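Long-range contacts in TqaA (Penicillium aethiopicum, PDB 5DLK), which releases its peptide by macrocyclization, probably through this terminal condensation-like domain of a fungal nonribosomal peptide synthetase, a domain that binds a phosphopantetheine arm: residues T45-D50 / L114-V119; D93-L98 / P203-F208. All coordinates share one frame; numbering follows the deposited sequence.

Interaction 1: residues T45-D50 / L114-V119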
ATOM      1  N   THR A  45      14.230 -23.261 -14.612  1.00 28.59           N
ATOM      2  CA  THR A  45      15.598 -22.764 -14.647  1.00 33.89           C
ATOM      3  C   THR A  45      15.884 -21.661 -13.625  1.00 34.98           C
ATOM      4  O   THR A  45      17.014 -21.183 -13.525  1.00 30.79           O
ATOM      5  CB  THR A  45      15.957 -22.233 -16.043  1.00 36.13           C
ATOM      6  OG1 THR A  45      15.093 -21.146 -16.380  1.00 42.55           O
ATOM      7  CG2 THR A  45      15.816 -23.350 -17.088  1.00 40.74           C
ATOM      8  N   SER A  46      14.869 -21.237 -12.879  1.00 31.31           N
ATOM      9  CA  SER A  46      15.095 -20.220 -11.857  1.00 32.58           C
ATOM     10  C   SER A  46      15.909 -20.804 -10.707  1.00 29.41           C
ATOM     11  O   SER A  46      15.913 -22.019 -10.490  1.00 29.94           O
ATOM     12  CB  SER A  46      13.764 -19.658 -11.322  1.00 25.15           C
ATOM     13  OG  SER A  46      13.045 -20.655 -10.613  1.00 27.37           O
ATOM     14  N   THR A  47      16.590 -19.930  -9.974  1.00 30.95           N
ATOM     15  CA  THR A  47      17.255 -20.323  -8.745  1.00 29.57           C
ATOM     16  C   THR A  47      16.617 -19.594  -7.565  1.00 31.05           C
ATOM     17  O   THR A  47      15.984 -18.552  -7.742  1.00 27.00           O
ATOM     18  CB  THR A  47      18.745 -20.006  -8.779  1.00 30.61           C
ATOM     19  OG1 THR A  47      18.928 -18.596  -8.953  1.00 27.21           O
ATOM     20  CG2 THR A  47      19.407 -20.749  -9.948  1.00 33.93           C
ATOM     21  N   LEU A  48      16.790 -20.144  -6.371  1.00 27.46           N
ATOM     22  CA  LEU A  48      16.269 -19.500  -5.166  1.00 28.73           C
ATOM     23  C   LEU A  48      17.350 -18.645  -4.520  1.00 30.88           C
ATOM     24  O   LEU A  48      18.340 -19.166  -3.990  1.00 31.07           O
ATOM     25  CB  LEU A  48      15.753 -20.540  -4.176  1.00 29.22           C
ATOM     26  CG  LEU A  48      15.113 -19.979  -2.902  1.00 30.79           C
ATOM     27  CD1 LEU A  48      13.778 -19.297  -3.226  1.00 28.45           C
ATOM     28  CD2 LEU A  48      14.940 -21.081  -1.871  1.00 32.95           C
ATOM     29  N   GLU A  49      17.162 -17.328  -4.571  1.00 26.93           N
ATOM     30  CA  GLU A  49      18.142 -16.385  -4.054  1.00 28.18           C
ATOM     31  C   GLU A  49      17.967 -16.137  -2.545  1.00 33.45           C
ATOM     32  O   GLU A  49      18.949 -15.930  -1.814  1.00 29.99           O
ATOM     33  CB  GLU A  49      18.046 -15.074  -4.828  1.00 30.12           C
ATOM     34  CG  GLU A  49      18.950 -13.982  -4.323  1.00 35.93           C
ATOM     35  CD  GLU A  49      18.721 -12.667  -5.040  1.00 41.66           C
ATOM     36  OE1 GLU A  49      18.817 -11.609  -4.378  1.00 50.17           O
ATOM     37  OE2 GLU A  49      18.440 -12.685  -6.258  1.00 42.31           O
ATOM     38  N   ASP A  50      16.716 -16.155  -2.081  1.00 28.78           N
ATOM     39  CA  ASP A  50      16.433 -15.923  -0.662  1.00 28.68           C
ATOM     40  C   ASP A  50      15.052 -16.442  -0.308  1.00 29.55           C
ATOM     41  O   ASP A  50      14.227 -16.735  -1.184  1.00 25.96           O
ATOM     42  CB  ASP A  50      16.543 -14.435  -0.316  1.00 29.16           C
ATOM     43  CG  ASP A  50      17.078 -14.186   1.110  1.00 29.61           C
ATOM     44  OD1 ASP A  50      16.918 -15.053   1.998  1.00 29.73           O
ATOM     45  OD2 ASP A  50      17.669 -13.111   1.331  1.00 29.06           O
ATOM     46  N   LEU A 114      13.414 -15.124  -6.299  1.00 27.25           N
ATOM     47  CA  LEU A 114      14.022 -15.897  -7.375  1.00 22.74           C
ATOM     48  C   LEU A 114      15.119 -15.114  -8.091  1.00 27.14           C
ATOM     49  O   LEU A 114      15.081 -13.888  -8.163  1.00 25.21           O
ATOM     50  CB  LEU A 114      12.953 -16.318  -8.379  1.00 27.64           C
ATOM     51  CG  LEU A 114      11.791 -17.139  -7.824  1.00 22.98           C
ATOM     52  CD1 LEU A 114      10.889 -17.670  -8.961  1.00 25.63           C
ATOM     53  CD2 LEU A 114      12.293 -18.278  -6.942  1.00 25.04           C
ATOM     54  N   ALA A 115      16.099 -15.842  -8.627  1.00 27.45           N
ATOM     55  CA  ALA A 115      17.101 -15.268  -9.511  1.00 25.45           C
ATOM     56  C   ALA A 115      17.173 -16.149 -10.760  1.00 26.15           C
ATOM     57  O   ALA A 115      16.485 -17.174 -10.838  1.00 25.48           O
ATOM     58  CB  ALA A 115      18.466 -15.175  -8.824  1.00 29.42           C
ATOM     59  N   ASN A 116      18.001 -15.749 -11.720  1.00 29.94           N
ATOM     60  CA  ASN A 116      18.048 -16.431 -13.022  1.00 33.97           C
ATOM     61  C   ASN A 116      16.639 -16.580 -13.588  1.00 37.60           C
ATOM     62  O   ASN A 116      16.249 -17.642 -14.083  1.00 33.55           O
ATOM     63  CB  ASN A 116      18.733 -17.788 -12.895  1.00 34.12           C
ATOM     64  CG  ASN A 116      20.187 -17.661 -12.480  1.00 40.09           C
ATOM     65  OD1 ASN A 116      20.523 -17.771 -11.297  1.00 41.28           O
ATOM     66  ND2 ASN A 116      21.058 -17.395 -13.449  1.00 44.03           N
ATOM     67  N   LEU A 117      15.877 -15.495 -13.471  1.00 34.54           N
ATOM     68  CA  LEU A 117      14.475 -15.483 -13.849  1.00 37.21           C
ATOM     69  C   LEU A 117      14.293 -14.839 -15.218  1.00 35.57           C
ATOM     70  O   LEU A 117      14.498 -13.633 -15.370  1.00 33.12           O
ATOM     71  CB  LEU A 117      13.638 -14.733 -12.800  1.00 32.92           C
ATOM     72  CG  LEU A 117      12.137 -14.939 -12.988  1.00 36.20           C
ATOM     73  CD1 LEU A 117      11.766 -16.378 -12.686  1.00 33.77           C
ATOM     74  CD2 LEU A 117      11.347 -13.986 -12.120  1.00 35.40           C
ATOM     75  N   ASP A 118      13.912 -15.649 -16.204  1.00 34.27           N
ATOM     76  CA  ASP A 118      13.592 -15.144 -17.534  1.00 37.60           C
ATOM     77  C   ASP A 118      12.204 -14.518 -17.557  1.00 38.43           C
ATOM     78  O   ASP A 118      11.220 -15.164 -17.207  1.00 40.68           O
ATOM     79  CB  ASP A 118      13.653 -16.260 -18.588  1.00 43.51           C
ATOM     80  CG  ASP A 118      14.842 -17.183 -18.407  1.00 52.49           C
ATOM     81  OD1 ASP A 118      15.897 -16.718 -17.927  1.00 53.82           O
ATOM     82  OD2 ASP A 118      14.721 -18.383 -18.747  1.00 60.19           O
ATOM     83  N   VAL A 119      12.127 -13.263 -17.977  1.00 34.13           N
ATOM     84  CA  VAL A 119      10.840 -12.611 -18.139  1.00 35.10           C
ATOM     85  C   VAL A 119      10.273 -12.917 -19.525  1.00 35.27           C
ATOM     86  O   VAL A 119      10.888 -12.599 -20.539  1.00 35.24           O
ATOM     87  CB  VAL A 119      10.957 -11.087 -17.939  1.00 31.55           C
ATOM     88  CG1 VAL A 119       9.638 -10.400 -18.261  1.00 28.25           C
ATOM     89  CG2 VAL A 119      11.401 -10.790 -16.512  1.00 29.17           C
TER
HETATM   90  O   HOH W   1      13.704 -18.460 -15.286  1.00 38.79           O
HETATM   91  O   HOH W   2      17.223 -18.836 -16.548  1.00 42.73           O
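T47 and A115 form an antiparallel hydrogen-bonded pair: T47 N to A115 O and A115 N to T47 O both measure 2.9 Å, with N-H...O angles of 172° and 168°. L48 and L114 follow as a non-hydrogen-bonded pair. Beyond them E49 and D50 both face V113, a classic beta bulge, in strand 47-53 at the border of the three-stranded antiparallel sheet 47-53, 108-115, 100-105. At the other end N116 takes a left-handed backbone conformation and the pairing stops. There T47 OG1, set between its backbone N and carbonyl carbon (chi1 60°), donates to a lone pair of N116 OD1 at 3.0 Å, in the carbonyl plane. With a valine in its place, N116 OD1 would probably be left without this donor and the amide freer to turn. A115 CB sits between T47 OG1 and E49 OE2, at 3.5 Å and 3.6 Å; that carboxylate is tied by a salt bridge to R99, which also binds L114 O. Towards helix 29-38, L48 CD1 meets L114 CD2 at 4.1 Å. Past the strand, two waters join T45 OG1 to N116 O; one also binds D118 N, the other D118 OD1.

Interaction 2: residues D93-L98 / P203-F208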
ATOM      1  N   ASP A  93      15.216  -7.881 -13.355  1.00 29.02           N
ATOM      2  CA  ASP A  93      16.592  -8.077 -12.899  1.00 26.66           C
ATOM      3  C   ASP A  93      16.957  -7.124 -11.755  1.00 29.01           C
ATOM      4  O   ASP A  93      17.554  -7.528 -10.755  1.00 31.37           O
ATOM      5  CB  ASP A  93      17.584  -7.870 -14.056  1.00 29.17           C
ATOM      6  CG  ASP A  93      17.462  -8.920 -15.137  1.00 37.19           C
ATOM      7  OD1 ASP A  93      16.915 -10.017 -14.870  1.00 35.18           O
ATOM      8  OD2 ASP A  93      17.927  -8.649 -16.266  1.00 40.88           O
ATOM      9  N   ARG A  94      16.599  -5.858 -11.917  1.00 29.06           N
ATOM     10  CA  ARG A  94      16.982  -4.813 -10.976  1.00 32.53           C
ATOM     11  C   ARG A  94      16.296  -4.906  -9.603  1.00 34.17           C
ATOM     12  O   ARG A  94      16.924  -4.626  -8.582  1.00 29.92           O
ATOM     13  CB  ARG A  94      16.702  -3.440 -11.598  1.00 27.33           C
ATOM     14  CG  ARG A  94      16.997  -2.253 -10.681  1.00 31.73           C
ATOM     15  CD  ARG A  94      16.825  -0.948 -11.436  1.00 31.49           C
ATOM     16  NE  ARG A  94      16.967   0.239 -10.595  1.00 35.17           N
ATOM     17  CZ  ARG A  94      18.128   0.713 -10.148  1.00 40.22           C
ATOM     18  NH1 ARG A  94      18.155   1.806  -9.393  1.00 40.37           N
ATOM     19  NH2 ARG A  94      19.268   0.092 -10.446  1.00 38.44           N
ATOM     20  N   HIS A  95      15.017  -5.287  -9.570  1.00 31.13           N
ATOM     21  CA  HIS A  95      14.248  -5.242  -8.310  1.00 28.26           C
ATOM     22  C   HIS A  95      13.780  -6.618  -7.854  1.00 24.58           C
ATOM     23  O   HIS A  95      12.858  -7.180  -8.433  1.00 27.45           O
ATOM     24  CB  HIS A  95      13.026  -4.331  -8.465  1.00 28.90           C
ATOM     25  CG  HIS A  95      13.362  -2.908  -8.796  1.00 29.46           C
ATOM     26  ND1 HIS A  95      13.877  -2.030  -7.870  1.00 29.45           N
ATOM     27  CD2 HIS A  95      13.221  -2.202  -9.945  1.00 30.02           C
ATOM     28  CE1 HIS A  95      14.053  -0.849  -8.434  1.00 30.87           C
ATOM     29  NE2 HIS A  95      13.663  -0.927  -9.692  1.00 30.82           N
ATOM     30  N   SER A  96      14.371  -7.156  -6.794  1.00 22.30           N
ATOM     31  CA  SER A  96      14.086  -8.544  -6.443  1.00 24.25           C
ATOM     32  C   SER A  96      12.631  -8.767  -6.011  1.00 20.78           C
ATOM     33  O   SER A  96      12.117  -9.883  -6.120  1.00 22.07           O
ATOM     34  CB  SER A  96      15.045  -9.028  -5.351  1.00 30.68           C
ATOM     35  OG  SER A  96      14.788  -8.397  -4.114  1.00 26.71           O
ATOM     36  N   ILE A  97      11.951  -7.715  -5.544  1.00 19.84           N
ATOM     37  CA  ILE A  97      10.544  -7.867  -5.183  1.00 20.37           C
ATOM     38  C   ILE A  97       9.709  -8.270  -6.411  1.00 20.93           C
ATOM     39  O   ILE A  97       8.720  -8.984  -6.280  1.00 20.93           O
ATOM     40  CB  ILE A  97       9.960  -6.565  -4.548  1.00 20.08           C
ATOM     41  CG1 ILE A  97       8.573  -6.831  -3.947  1.00 22.62           C
ATOM     42  CG2 ILE A  97       9.866  -5.450  -5.568  1.00 19.45           C
ATOM     43  CD1 ILE A  97       8.553  -7.924  -2.925  1.00 23.00           C
ATOM     44  N   LEU A  98      10.134  -7.849  -7.605  1.00 20.91           N
ATOM     45  CA  LEU A  98       9.405  -8.177  -8.832  1.00 21.52           C
ATOM     46  C   LEU A  98       9.670  -9.633  -9.279  1.00 25.98           C
ATOM     47  O   LEU A  98       8.943 -10.170 -10.118  1.00 25.56           O
ATOM     48  CB  LEU A  98       9.765  -7.189  -9.957  1.00 22.79           C
ATOM     49  CG  LEU A  98       9.541  -5.697  -9.713  1.00 27.33           C
ATOM     50  CD1 LEU A  98       9.903  -4.851 -10.932  1.00 26.04           C
ATOM     51  CD2 LEU A  98       8.105  -5.410  -9.266  1.00 24.25           C
ATOM     52  N   PRO A 203      21.589   4.443 -10.655  1.00 48.62           N
ATOM     53  CA  PRO A 203      22.400   4.143  -9.471  1.00 50.44           C
ATOM     54  C   PRO A 203      21.982   2.815  -8.863  1.00 49.30           C
ATOM     55  O   PRO A 203      20.814   2.447  -8.986  1.00 50.06           O
ATOM     56  CB  PRO A 203      22.087   5.306  -8.529  1.00 47.28           C
ATOM     57  CG  PRO A 203      20.738   5.772  -8.945  1.00 49.60           C
ATOM     58  CD  PRO A 203      20.668   5.570 -10.430  1.00 47.61           C
ATOM     59  N   PRO A 204      22.920   2.088  -8.242  1.00 50.67           N
ATOM     60  CA  PRO A 204      22.500   0.879  -7.528  1.00 51.99           C
ATOM     61  C   PRO A 204      21.453   1.201  -6.457  1.00 47.84           C
ATOM     62  O   PRO A 204      21.342   2.343  -6.006  1.00 48.89           O
ATOM     63  CB  PRO A 204      23.806   0.351  -6.909  1.00 52.54           C
ATOM     64  CG  PRO A 204      24.810   1.464  -7.059  1.00 53.52           C
ATOM     65  CD  PRO A 204      24.384   2.248  -8.256  1.00 51.11           C
ATOM     66  N   THR A 205      20.673   0.199  -6.080  1.00 48.67           N
ATOM     67  CA  THR A 205      19.582   0.393  -5.135  1.00 45.15           C
ATOM     68  C   THR A 205      19.504  -0.805  -4.200  1.00 48.30           C
ATOM     69  O   THR A 205      20.133  -1.836  -4.453  1.00 49.19           O
ATOM     70  CB  THR A 205      18.234   0.572  -5.866  1.00 46.43           C
ATOM     71  OG1 THR A 205      17.206   0.926  -4.927  1.00 48.98           O
ATOM     72  CG2 THR A 205      17.855  -0.716  -6.583  1.00 37.44           C
ATOM     73  N   SER A 206      18.733  -0.675  -3.125  1.00 47.24           N
ATOM     74  CA  SER A 206      18.491  -1.807  -2.238  1.00 40.39           C
ATOM     75  C   SER A 206      17.187  -2.471  -2.617  1.00 34.62           C
ATOM     76  O   SER A 206      16.399  -1.907  -3.375  1.00 39.15           O
ATOM     77  CB  SER A 206      18.459  -1.360  -0.781  1.00 40.41           C
ATOM     78  OG  SER A 206      19.665  -0.704  -0.446  1.00 46.08           O
ATOM     79  N   ASP A 207      16.957  -3.682  -2.127  1.00 32.53           N
ATOM     80  CA  ASP A 207      15.662  -4.296  -2.386  1.00 35.04           C
ATOM     81  C   ASP A 207      14.857  -4.441  -1.107  1.00 30.51           C
ATOM     82  O   ASP A 207      15.306  -4.047  -0.026  1.00 29.22           O
ATOM     83  CB  ASP A 207      15.798  -5.647  -3.089  1.00 31.28           C
ATOM     84  CG  ASP A 207      16.665  -6.632  -2.340  1.00 34.18           C
ATOM     85  OD1 ASP A 207      16.989  -6.397  -1.155  1.00 38.15           O
ATOM     86  OD2 ASP A 207      17.010  -7.676  -2.945  1.00 40.05           O
ATOM     87  N   PHE A 208      13.659  -5.000  -1.243  1.00 26.57           N
ATOM     88  CA  PHE A 208      12.767  -5.130  -0.107  1.00 26.28           C
ATOM     89  C   PHE A 208      13.339  -6.090   0.935  1.00 26.25           C
ATOM     90  O   PHE A 208      13.194  -5.868   2.132  1.00 22.90           O
ATOM     91  CB  PHE A 208      11.383  -5.584  -0.582  1.00 25.70           C
ATOM     92  CG  PHE A 208      10.363  -5.615   0.505  1.00 23.39           C
ATOM     93  CD1 PHE A 208       9.986  -4.443   1.146  1.00 26.44           C
ATOM     94  CD2 PHE A 208       9.794  -6.818   0.896  1.00 20.49           C
ATOM     95  CE1 PHE A 208       9.052  -4.471   2.163  1.00 22.99           C
ATOM     96  CE2 PHE A 208       8.854  -6.858   1.908  1.00 21.43           C
ATOM     97  CZ  PHE A 208       8.483  -5.686   2.543  1.00 19.37           C
TER
HETATM   98  O   HOH W   3      14.182  -2.847  -5.115  1.00 32.44           O
HETATM   99  O   HOH W   4      12.833  -4.841  -4.226  1.00 23.90           O
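The R94 guanidinium meets the loop 203-208 in two ways: T205 CG2 stands 3.8 Å above one face, over its centre, and the P203 carbonyl sits at its edge. The contact thus sets the end of helix 81-94 and the following 3-10 turn against the N-cap of helix 208-218: D207 is the capping residue, its OD1 accepting from H210 N. R94 NH1 donates to P203 O at 2.8 Å, with the oxygen only 5° out of the guanidinium plane and the donor nearly along the C=O axis; the second bond, from NH2 to the same oxygen, is weak. The H95 ring has R94 CG over one face and a water at its edge, where that water joins H95 ND1 to S206 O. The other oxygen of D207, OD2, accepts from S96 OG at 2.6 Å, approached from 44° above the carboxylate plane, so the helix end and S96 share one carboxylate and would probably stabilise its negative charge. An extended chain from CG to NE carries the R94 head out to P203, while D192 pairs with NE in a salt bridge and also accepts from H95 NE2. S96 N, by contrast, is buried without a partner. A water accepts from both I97 N and F208 N; farther along the two chains, I97 CD1 approaches F208 CD2 obliquely at 4.2 Å.

In the fold
The centres of interactions 1 and 2 are about 14 Å apart and their nearest atoms about 4 Å, so they are neighbours that do not touch; their segments alternate along the chain. Two residues outside the segments bond to both. R99, already bound in interaction 1, also reaches D93 O of segment 93-98 through NH2. Q89 likewise bonds L117 O, V119 N and D93 OD1, and V113, opposite the bulge, is touched by S96. Helix 208-218, capped in interaction 2, returns to interaction 1 through Y213, which bonds D50. Interaction 2 lies closer to the phosphopantetheine site, empty of ligand in this model: the F208 side chain is about 11 Å from that of N311, one of its binding residues, whereas interaction 1 is remote from the site.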